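CrmK (Actinoalloteichus sp. WH1-2216-6, PDB 5I1V) is a flavoenzyme with covalently bound FAD, probably an oxygen-dependent oxidase, that takes part in shunt product recycling during caerulomycin biosynthesis. Local coordinates at residues P140-L144 with L145-V149; A357-Y360 with R361-R365; V464-T468 with I469-D473. All blocks are in the same frame, centred on the assembly; numbering follows the deposited sequence.

Contact 1: P140-L144 with L145-V149; sequences PLSRL and LGLTV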
loop_
_atom_site.group_PDB
_atom_site.type_symbol
_atom_site.label_atom_id
_atom_site.label_comp_id
_atom_site.label_asym_id
_atom_site.label_seq_id
_atom_site.Cartn_x
_atom_site.Cartn_y
_atom_site.Cartn_z
ATOM N N PRO A 140 -14.432 1.767 9.880
ATOM C CA PRO A 140 -15.138 0.558 10.310
ATOM C C PRO A 140 -15.307 0.400 11.795
ATOM O O PRO A 140 -16.254 -0.256 12.222
ATOM C CB PRO A 140 -14.301 -0.578 9.720
ATOM C CG PRO A 140 -13.714 0.002 8.497
ATOM C CD PRO A 140 -13.455 1.463 8.817
ATOM N N LEU A 141 -14.439 0.981 12.607
ATOM C CA LEU A 141 -14.616 0.867 14.048
ATOM C C LEU A 141 -15.461 2.025 14.625
ATOM O O LEU A 141 -15.624 2.099 15.838
ATOM C CB LEU A 141 -13.259 0.821 14.777
ATOM C CG LEU A 141 -12.325 -0.377 14.453
ATOM C CD1 LEU A 141 -11.009 -0.350 15.240
ATOM C CD2 LEU A 141 -13.069 -1.664 14.779
ATOM N N SER A 142 -15.992 2.917 13.798
ATOM C CA SER A 142 -16.677 4.092 14.385
ATOM C C SER A 142 -17.944 3.683 15.172
ATOM O O SER A 142 -18.257 4.318 16.153
ATOM C CB SER A 142 -17.011 5.137 13.324
ATOM O OG SER A 142 -15.812 5.745 12.843
ATOM N N ARG A 143 -18.682 2.648 14.738
ATOM C CA ARG A 143 -19.810 2.169 15.581
ATOM C C ARG A 143 -19.453 1.825 17.018
ATOM O O ARG A 143 -20.230 2.079 17.930
ATOM C CB ARG A 143 -20.543 1.012 14.896
ATOM C CG ARG A 143 -21.285 1.562 13.733
ATOM C CD ARG A 143 -21.537 0.554 12.664
ATOM N NE ARG A 143 -22.349 -0.583 13.090
ATOM C CZ ARG A 143 -23.684 -0.640 13.034
ATOM N NH1 ARG A 143 -24.410 0.412 12.646
ATOM N NH2 ARG A 143 -24.300 -1.761 13.405
ATOM N N LEU A 144 -18.263 1.289 17.202
ATOM C CA LEU A 144 -17.768 0.894 18.501
ATOM C C LEU A 144 -17.018 2.014 19.194
ATOM O O LEU A 144 -17.116 2.123 20.404
ATOM C CB LEU A 144 -16.849 -0.326 18.381
ATOM C CG LEU A 144 -17.625 -1.609 18.026
ATOM C CD1 LEU A 144 -16.702 -2.740 17.582
ATOM C CD2 LEU A 144 -18.529 -2.076 19.166
ATOM N N LEU A 145 -16.290 2.841 18.443
ATOM C CA LEU A 145 -15.328 3.812 19.034
ATOM C C LEU A 145 -15.593 5.299 18.785
ATOM O O LEU A 145 -14.962 6.159 19.418
ATOM C CB LEU A 145 -13.916 3.506 18.512
ATOM C CG LEU A 145 -13.367 2.122 18.880
ATOM C CD1 LEU A 145 -11.922 1.924 18.386
ATOM C CD2 LEU A 145 -13.453 1.902 20.382
ATOM N N GLY A 146 -16.492 5.606 17.863
ATOM C CA GLY A 146 -16.744 6.958 17.474
ATOM C C GLY A 146 -15.927 7.454 16.281
ATOM O O GLY A 146 -15.496 6.665 15.425
ATOM N N LEU A 147 -15.702 8.766 16.250
ATOM C CA LEU A 147 -14.947 9.412 15.185
ATOM C C LEU A 147 -13.546 9.699 15.632
ATOM O O LEU A 147 -13.269 9.792 16.835
ATOM C CB LEU A 147 -15.621 10.710 14.782
ATOM C CG LEU A 147 -17.061 10.550 14.354
ATOM C CD1 LEU A 147 -17.665 11.893 13.997
ATOM C CD2 LEU A 147 -17.212 9.626 13.161
ATOM N N THR A 148 -12.657 9.922 14.666
ATOM C CA THR A 148 -11.307 10.328 14.990
ATOM C C THR A 148 -11.302 11.556 15.894
ATOM O O THR A 148 -10.522 11.648 16.838
ATOM C CB THR A 148 -10.499 10.675 13.743
ATOM O OG1 THR A 148 -11.203 11.673 12.976
ATOM C CG2 THR A 148 -10.357 9.532 12.869
ATOM N N VAL A 149 -12.164 12.506 15.613
ATOM C CA VAL A 149 -12.173 13.739 16.381
ATOM C C VAL A 149 -12.656 13.553 17.834
ATOM O O VAL A 149 -12.369 14.388 18.695
ATOM C CB VAL A 149 -12.948 14.856 15.693
ATOM C CG1 VAL A 149 -12.331 15.177 14.330
ATOM C CG2 VAL A 149 -14.432 14.552 15.601
#

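Contact 2: A357-Y360 with R361-R365; sequences AAAY and RHLSR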
loop_
_atom_site.group_PDB
_atom_site.type_symbol
_atom_site.label_atom_id
_atom_site.label_comp_id
_atom_site.label_asym_id
_atom_site.label_seq_id
_atom_site.Cartn_x
_atom_site.Cartn_y
_atom_site.Cartn_z
ATOM N N ALA A 357 -35.439 2.238 -7.482
ATOM C CA ALA A 357 -35.589 1.947 -8.932
ATOM C C ALA A 357 -34.887 2.991 -9.828
ATOM O O ALA A 357 -34.357 2.661 -10.883
ATOM C CB ALA A 357 -37.048 1.789 -9.332
ATOM N N ALA A 358 -34.881 4.242 -9.394
ATOM C CA ALA A 358 -34.057 5.263 -10.037
ATOM C C ALA A 358 -32.572 4.864 -10.054
ATOM O O ALA A 358 -31.894 5.062 -11.033
ATOM C CB ALA A 358 -34.241 6.605 -9.353
ATOM N N ALA A 359 -32.086 4.288 -8.963
ATOM C CA ALA A 359 -30.685 3.868 -8.875
ATOM C C ALA A 359 -30.496 2.702 -9.779
ATOM O O ALA A 359 -29.561 2.686 -10.563
ATOM C CB ALA A 359 -30.324 3.460 -7.470
ATOM N N TYR A 360 -31.406 1.728 -9.705
ATOM C CA TYR A 360 -31.312 0.561 -10.614
ATOM C C TYR A 360 -31.171 0.986 -12.071
ATOM O O TYR A 360 -30.344 0.446 -12.814
ATOM C CB TYR A 360 -32.474 -0.392 -10.434
ATOM C CG TYR A 360 -32.266 -1.707 -11.153
ATOM C CD1 TYR A 360 -31.438 -2.690 -10.626
ATOM C CD2 TYR A 360 -32.892 -1.961 -12.376
ATOM C CE1 TYR A 360 -31.257 -3.910 -11.289
ATOM C CE2 TYR A 360 -32.699 -3.157 -13.056
ATOM C CZ TYR A 360 -31.901 -4.130 -12.516
ATOM O OH TYR A 360 -31.733 -5.318 -13.226
ATOM N N ARG A 361 -31.940 1.985 -12.460
ATOM C CA ARG A 361 -31.964 2.435 -13.850
ATOM C C ARG A 361 -30.597 2.899 -14.348
ATOM O O ARG A 361 -30.174 2.547 -15.447
ATOM C CB ARG A 361 -32.968 3.582 -14.009
ATOM C CG ARG A 361 -33.295 3.925 -15.457
ATOM C CD ARG A 361 -32.412 5.030 -16.030
ATOM N NE ARG A 361 -33.068 6.336 -15.919
ATOM C CZ ARG A 361 -32.958 7.325 -16.801
ATOM N NH1 ARG A 361 -32.210 7.193 -17.900
ATOM N NH2 ARG A 361 -33.619 8.456 -16.587
ATOM N N HIS A 362 -29.915 3.708 -13.535
ATOM C CA HIS A 362 -28.559 4.155 -13.850
ATOM C C HIS A 362 -27.515 3.055 -13.638
ATOM O O HIS A 362 -26.546 2.957 -14.389
ATOM C CB HIS A 362 -28.230 5.391 -13.012
ATOM C CG HIS A 362 -29.071 6.575 -13.346
ATOM N ND1 HIS A 362 -28.843 7.358 -14.463
ATOM C CD2 HIS A 362 -30.173 7.087 -12.751
ATOM C CE1 HIS A 362 -29.759 8.312 -14.525
ATOM N NE2 HIS A 362 -30.576 8.171 -13.497
ATOM N N LEU A 363 -27.687 2.219 -12.614
ATOM C CA LEU A 363 -26.765 1.074 -12.396
ATOM C C LEU A 363 -26.868 -0.062 -13.425
ATOM O O LEU A 363 -25.880 -0.757 -13.642
ATOM C CB LEU A 363 -26.940 0.492 -10.993
ATOM C CG LEU A 363 -26.590 1.442 -9.833
ATOM C CD1 LEU A 363 -27.152 0.875 -8.534
ATOM C CD2 LEU A 363 -25.079 1.647 -9.735
ATOM N N SER A 364 -28.035 -0.279 -14.052
ATOM C CA SER A 364 -28.069 -1.256 -15.171
ATOM C C SER A 364 -27.950 -0.667 -16.588
ATOM O O SER A 364 -27.793 -1.425 -17.548
ATOM C CB SER A 364 -29.332 -2.121 -15.122
ATOM O OG SER A 364 -30.459 -1.309 -15.121
ATOM N N ARG A 365 -28.047 0.657 -16.723
ATOM C CA ARG A 365 -27.962 1.344 -18.024
ATOM C C ARG A 365 -26.882 0.658 -18.880
ATOM O O ARG A 365 -25.699 0.682 -18.533
ATOM C CB ARG A 365 -27.609 2.840 -17.810
ATOM C CG ARG A 365 -28.439 3.827 -18.629
ATOM C CD ARG A 365 -28.300 5.269 -18.122
ATOM N NE ARG A 365 -27.006 5.879 -18.444
ATOM C CZ ARG A 365 -26.612 7.100 -18.056
ATOM N NH1 ARG A 365 -27.408 7.876 -17.324
ATOM N NH2 ARG A 365 -25.411 7.562 -18.404
#

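Contact 3: V464-T468 with I469-D473; sequences VPWHT and IYYGD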
loop_
_atom_site.group_PDB
_atom_site.type_symbol
_atom_site.label_atom_id
_atom_site.label_comp_id
_atom_site.label_asym_id
_atom_site.label_seq_id
_atom_site.Cartn_x
_atom_site.Cartn_y
_atom_site.Cartn_z
ATOM N N VAL A 464 -30.819 25.171 -0.981
ATOM C CA VAL A 464 -30.048 24.983 0.240
ATOM C C VAL A 464 -28.551 25.107 -0.127
ATOM O O VAL A 464 -28.086 24.442 -1.055
ATOM C CB VAL A 464 -30.415 23.658 0.935
ATOM C CG1 VAL A 464 -29.486 23.378 2.091
ATOM C CG2 VAL A 464 -31.848 23.722 1.473
ATOM N N PRO A 465 -27.803 25.980 0.581
ATOM C CA PRO A 465 -26.423 26.227 0.169
ATOM C C PRO A 465 -25.521 25.051 0.499
ATOM O O PRO A 465 -25.838 24.285 1.388
ATOM C CB PRO A 465 -26.026 27.484 0.951
ATOM C CG PRO A 465 -27.004 27.629 2.031
ATOM C CD PRO A 465 -28.241 26.911 1.630
ATOM N N TRP A 466 -24.423 24.909 -0.238
ATOM C CA TRP A 466 -23.437 23.851 0.021
ATOM C C TRP A 466 -23.091 23.793 1.506
ATOM O O TRP A 466 -23.046 22.722 2.075
ATOM C CB TRP A 466 -22.162 24.024 -0.834
ATOM C CG TRP A 466 -21.369 25.294 -0.540
ATOM C CD1 TRP A 466 -21.564 26.520 -1.101
ATOM C CD2 TRP A 466 -20.314 25.452 0.404
ATOM N NE1 TRP A 466 -20.698 27.418 -0.569
ATOM C CE2 TRP A 466 -19.924 26.797 0.369
ATOM C CE3 TRP A 466 -19.662 24.587 1.284
ATOM C CZ2 TRP A 466 -18.901 27.306 1.158
ATOM C CZ3 TRP A 466 -18.645 25.101 2.097
ATOM C CH2 TRP A 466 -18.281 26.448 2.024
ATOM N N HIS A 467 -22.882 24.922 2.150
ATOM C CA HIS A 467 -22.361 24.856 3.528
ATOM C C HIS A 467 -23.350 24.313 4.586
ATOM O O HIS A 467 -22.962 23.745 5.595
ATOM C CB HIS A 467 -21.762 26.186 3.964
ATOM C CG HIS A 467 -22.617 27.366 3.648
ATOM N ND1 HIS A 467 -23.695 27.722 4.423
ATOM C CD2 HIS A 467 -22.563 28.266 2.634
ATOM C CE1 HIS A 467 -24.241 28.819 3.926
ATOM N NE2 HIS A 467 -23.569 29.168 2.845
ATOM N N THR A 468 -24.636 24.509 4.366
ATOM C CA THR A 468 -25.616 23.834 5.184
ATOM C C THR A 468 -25.610 22.334 5.062
ATOM O O THR A 468 -25.752 21.612 6.069
ATOM C CB THR A 468 -26.996 24.362 4.809
ATOM O OG1 THR A 468 -26.952 25.769 5.044
ATOM C CG2 THR A 468 -28.069 23.657 5.622
ATOM N N ILE A 469 -25.459 21.867 3.830
ATOM C CA ILE A 469 -25.432 20.466 3.549
ATOM C C ILE A 469 -24.238 19.769 4.231
ATOM O O ILE A 469 -24.375 18.648 4.689
ATOM C CB ILE A 469 -25.403 20.209 2.043
ATOM C CG1 ILE A 469 -26.739 20.646 1.448
ATOM C CG2 ILE A 469 -25.193 18.727 1.777
ATOM C CD1 ILE A 469 -26.706 20.902 -0.028
ATOM N N TYR A 470 -23.082 20.448 4.287
ATOM C CA TYR A 470 -21.866 19.835 4.869
ATOM C C TYR A 470 -21.713 20.076 6.360
ATOM O O TYR A 470 -21.124 19.258 7.071
ATOM C CB TYR A 470 -20.607 20.373 4.159
ATOM C CG TYR A 470 -20.413 19.829 2.792
ATOM C CD1 TYR A 470 -20.115 18.493 2.615
ATOM C CD2 TYR A 470 -20.501 20.649 1.651
ATOM C CE1 TYR A 470 -19.907 17.976 1.369
ATOM C CE2 TYR A 470 -20.314 20.134 0.392
ATOM C CZ TYR A 470 -19.998 18.787 0.264
ATOM O OH TYR A 470 -19.811 18.181 -0.947
ATOM N N TYR A 471 -22.240 21.202 6.854
ATOM C CA TYR A 471 -21.959 21.606 8.230
ATOM C C TYR A 471 -23.211 21.677 9.163
ATOM O O TYR A 471 -23.119 21.975 10.355
ATOM C CB TYR A 471 -21.208 22.933 8.203
ATOM C CG TYR A 471 -19.835 22.911 7.598
ATOM C CD1 TYR A 471 -18.818 22.192 8.195
ATOM C CD2 TYR A 471 -19.533 23.616 6.457
ATOM C CE1 TYR A 471 -17.531 22.178 7.668
ATOM C CE2 TYR A 471 -18.271 23.582 5.915
ATOM C CZ TYR A 471 -17.260 22.888 6.551
ATOM O OH TYR A 471 -15.963 22.834 6.074
ATOM N N GLY A 472 -24.382 21.371 8.647
ATOM C CA GLY A 472 -25.576 21.446 9.484
ATOM C C GLY A 472 -25.792 22.870 9.923
ATOM O O GLY A 472 -25.793 23.774 9.098
ATOM N N ASP A 473 -25.887 23.058 11.235
ATOM C CA ASP A 473 -26.040 24.346 11.883
ATOM C C ASP A 473 -24.749 24.958 12.385
ATOM O O ASP A 473 -24.789 25.991 13.017
ATOM C CB ASP A 473 -26.901 24.168 13.144
ATOM C CG ASP A 473 -28.263 23.622 12.836
ATOM O OD1 ASP A 473 -28.823 24.045 11.802
ATOM O OD2 ASP A 473 -28.760 22.764 13.613
#

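Contact 1: P140-L144 with L145-V149
Leu-145 lays its side chain alongside that of Leu-141, one helical turn earlier. The two point the same way. Atom CD1 of Leu-145 meets both CB and CD1 of Leu-141, the two CD1 atoms lying 4.0 Å apart. The backbone closes the same turn: Leu-145 N donates to Leu-141 O at 2.8 Å.

The polar half of the contact belongs to Ser-142. Its O accepts from Gly-146 N at 2.8 Å. Its OG donates to Gly-146 O, also at 2.8 Å, and comes in tilted 34° from the carbonyl plane. With chi1 at -69° the hydroxyl sits beside the backbone N, where it can reach over the helix end to that carbonyl. Ser-142 and Gly-146 are thus tied by two bonds, and the CA of Ser-142 adds a CH...O contact of 3.0 Å to Gly-146 O. Gly-146, with positive phi, is the first residue past the helix. The same OG also bonds to Gly-139 N, so a buried hydroxyl has partners on both sides of the sequence. Beyond the glycine, Leu-147 packs on Tyr-138, an FAD-binding residue.

The turn is helix 142-145, which leads through a loop into strand 152-160. Leu-141 touches Trp-319 of helix 319-326, and Leu-144 rests on Pro-285 of strand 277-285.

Contact 2: A357-Y360 with R361-R365
The side chain of Tyr-360 runs over Ser-364, one turn on; its CG lies opposite the backbone N (chi1 -169°). The CB lies against the next peptide, 3.2 Å from Arg-361 N. Farther out, CD2 and CE2 pass Ser-364 OG, which lies over one face of the ring, 3.6 Å from CE2. CE2 and CZ also meet Ser-364 CB, 4.1 Å above the ring plane and offset toward the rim. Beyond this turn the ring also meets that of Trp-232, and the side chain touches Glu-237 of helix 237-253.

The carbonyl of Tyr-360 is gripped twice by Ser-364. Its O accepts the backbone N at 2.7 Å and the OG at 2.9 Å. The hydroxyl approaches from above the carbonyl plane, 41° out of it. It reaches back there because chi1 of Ser-364 is 56°, placing OG between the backbone N and the carbonyl carbon.

On other sides of helix 353-364, Leu-363 N donates to Ala-359 O at 2.8 Å, and CD1 of Leu-363 rests on CB of Ala-359. His-362 brings CD2 to 3.2 Å from Ala-358 O, which lies at the ring edge. The NE2 of His-362 bonds to Asp-427 of helix 414-428, while NE of Arg-361 lies over one imidazole face, toward its rim.

Chemically, the serine hydroxyl satisfies its donor within its own stretch of chain. The carboxylate of Asp-427 would probably raise the basicity of His-362, while the nearby Arg-361 would probably oppose this.

Contact 3: V464-T468 with I469-D473
Trp-466 meets two tyrosines of the following turn with its six-membered ring. Its CE3 lies 4.0 Å from CD2 of Tyr-470, which comes at the indole edge, near the ring plane; the two side chains cross at about a right angle. Its CZ3 lies 4.1 Å from CE2 of Tyr-471, and these two side chains run side by side. On one indole face lies CB of His-467. Phe-495 stacks with Trp-466 and also meets the ring of Tyr-470.

Val-464 and Ile-469 make an aliphatic contact, CG1 to CG1 at 3.9 Å, just across the start of the helix.

The motif is a short helix, 466-471, with Pro-465 at the N-cap position and Gly-472, of positive phi, leaving it. It belongs to the berberine-like C-terminal region. The side chain of Tyr-470 is about 6 Å from that of Tyr-446, an FAD-binding residue, and that of Tyr-471 about 9 Å from the bound FAD.

Backbone hydrogen bonds run along the turns. Ile-469 N to Pro-465 O is weak at 3.5 Å. Tyr-470 N donates to Trp-466 O at 3.2 Å, and Tyr-471 N to His-467 O at 2.9 Å. Gly-472 N closes the series on Thr-468 O.

The phenol groups bond elsewhere, Tyr-470 OH to Asp-451 N and Tyr-471 OH to Gly-189 O.

How the contacts relate
All three contacts are local turns of separate helices, and none touches another. Contact 1 is the buried one. Contacts 2 and 3 are only partly buried, and contact 2 lies farthest out, its centre about 26 Å from the centre of the chain. Contacts 1 and 3 come within about 11 Å at their nearest atoms and both lie near the bound FAD, contact 1 in the FAD-binding domain, contact 3 in the berberine-like region. Contact 2 lies away from the FAD site. In contacts 1 and 2 a serine hydroxyl bonds to a backbone carbonyl, reaching forward in contact 1 and back in contact 2. Contact 3 relies on aromatic rings instead. In contacts 1 and 3 a glycine of positive phi follows the helix.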